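Local coordinates for surface glycan binding protein B (PDB 6E57), which binds mixed-linkage beta-glucan, probably at the cell surface, as one of the surface glycan-binding proteins by which a gut Bacteroides uses cereal beta-glucan, at residues A163-G167 / G168-T172. Residues are numbered along the deposited sequence; the frame is centred on the assembly and turned at random.
Sequences AILLG and GNTIT
I164 and I171 face each other as an antiparallel hydrogen-bonded pair, and the strands that carry them, 163-166 and 169-171, run antiparallel, 155° between their directions, with axes 4.7 Å apart at the closest. I164 N donates to I171 O at 2.9 Å, in the carbonyl plane. I171 N returns a bond to I164 O at 2.8 Å. L166 and N169, the ends of the turn, form the second such pair. The bond from L166 N to N169 O, 3.1 Å, is nearly straight, 169° at the hydrogen. N169 N meets L166 O at 3.0 Å from above the carbonyl plane. This is a beta hairpin with a two-residue loop, G167-G168, in a type I' turn from L166 to N169. Both glycines have positive phi. The hairpin sits at one edge of a five-stranded mixed sheet, well away from the glycan pocket; 163-166 also pairs with strand 196-203. I164, L166 and I171 lie on one face. There I164 touches L185 and Y187, I171 touches Y187, and L166 touches I200. I171 CG1 lies beside its backbone N (chi1 -56°) and the chain is extended beyond it, which carries CD1 to 3.9 Å from L166 CB. The I164 and I171 side chains meet at their bases, CB to CB 4.4 Å. L165 and T170 form the non-hydrogen-bonded pair on the other face. They lie side by side, with L165 CD2 3.8 Å from T170 CG2.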
loop_
_atom_site.group_PDB
_atom_site.type_symbol
_atom_site.label_atom_id
_atom_site.label_comp_id
_atom_site.label_asym_id
_atom_site.label_seq_id
_atom_site.Cartn_x
_atom_site.Cartn_y
_atom_site.Cartn_z
ATOM N N ALA A 163 18.611 -19.021 2.401
ATOM C CA ALA A 163 18.508 -18.401 3.722
ATOM C C ALA A 163 18.165 -16.911 3.599
ATOM O O ALA A 163 18.534 -16.252 2.627
ATOM C CB ALA A 163 19.790 -18.605 4.490
ATOM N N ILE A 164 17.445 -16.405 4.604
ATOM C CA ILE A 164 17.184 -14.987 4.780
ATOM C C ILE A 164 17.813 -14.557 6.108
ATOM O O ILE A 164 17.652 -15.243 7.115
ATOM C CB ILE A 164 15.672 -14.684 4.755
ATOM C CG1 ILE A 164 15.011 -15.160 3.460
ATOM C CG2 ILE A 164 15.430 -13.201 4.999
ATOM C CD1 ILE A 164 13.504 -15.207 3.525
ATOM N N LEU A 165 18.518 -13.421 6.088
ATOM C CA LEU A 165 19.132 -12.842 7.282
ATOM C C LEU A 165 18.237 -11.708 7.794
ATOM O O LEU A 165 17.867 -10.811 7.036
ATOM C CB LEU A 165 20.539 -12.333 6.945
ATOM C CG LEU A 165 21.480 -13.344 6.286
ATOM C CD1 LEU A 165 22.855 -12.733 6.066
ATOM C CD2 LEU A 165 21.593 -14.620 7.110
ATOM N N LEU A 166 17.894 -11.771 9.086
ATOM C CA LEU A 166 17.007 -10.816 9.729
ATOM C C LEU A 166 17.525 -10.531 11.141
ATOM O O LEU A 166 17.419 -11.379 12.033
ATOM C CB LEU A 166 15.591 -11.400 9.756
ATOM C CG LEU A 166 14.455 -10.392 9.922
ATOM C CD1 LEU A 166 13.140 -10.987 9.444
ATOM C CD2 LEU A 166 14.333 -9.924 11.363
ATOM N N GLY A 167 18.100 -9.335 11.316
ATOM C CA GLY A 167 18.555 -8.832 12.610
ATOM C C GLY A 167 19.364 -9.857 13.389
ATOM O O GLY A 167 19.042 -10.169 14.538
ATOM N N GLY A 168 20.410 -10.393 12.750
ATOM C CA GLY A 168 21.348 -11.301 13.402
ATOM C C GLY A 168 20.955 -12.764 13.256
ATOM O O GLY A 168 21.827 -13.631 13.274
ATOM N N ASN A 169 19.651 -13.042 13.128
ATOM C CA ASN A 169 19.152 -14.406 12.952
ATOM C C ASN A 169 19.390 -14.846 11.503
ATOM O O ASN A 169 19.375 -14.029 10.587
ATOM C CB ASN A 169 17.673 -14.537 13.329
ATOM C CG ASN A 169 17.395 -14.133 14.761
ATOM O OD1 ASN A 169 17.622 -12.985 15.138
ATOM N ND2 ASN A 169 16.902 -15.063 15.563
ATOM N N THR A 170 19.622 -16.151 11.328
ATOM C CA THR A 170 19.765 -16.791 10.028
ATOM C C THR A 170 18.572 -17.731 9.826
ATOM O O THR A 170 18.517 -18.794 10.434
ATOM C CB THR A 170 21.103 -17.539 9.930
ATOM O OG1 THR A 170 22.154 -16.646 10.307
ATOM C CG2 THR A 170 21.373 -18.088 8.546
ATOM N N ILE A 171 17.617 -17.310 8.988
ATOM C CA ILE A 171 16.394 -18.067 8.708
ATOM C C ILE A 171 16.674 -19.032 7.547
ATOM O O ILE A 171 16.875 -18.593 6.415
ATOM C CB ILE A 171 15.223 -17.114 8.398
ATOM C CG1 ILE A 171 15.000 -16.106 9.531
ATOM C CG2 ILE A 171 13.960 -17.902 8.089
ATOM C CD1 ILE A 171 14.142 -14.926 9.147
ATOM N N THR A 172 16.658 -20.339 7.842
ATOM C CA THR A 172 17.167 -21.374 6.934
ATOM C C THR A 172 16.045 -22.285 6.413
ATOM O O THR A 172 16.337 -23.306 5.793
ATOM C CB THR A 172 18.236 -22.226 7.632
ATOM O OG1 THR A 172 17.598 -22.949 8.686
ATOM C CG2 THR A 172 19.380 -21.406 8.189
#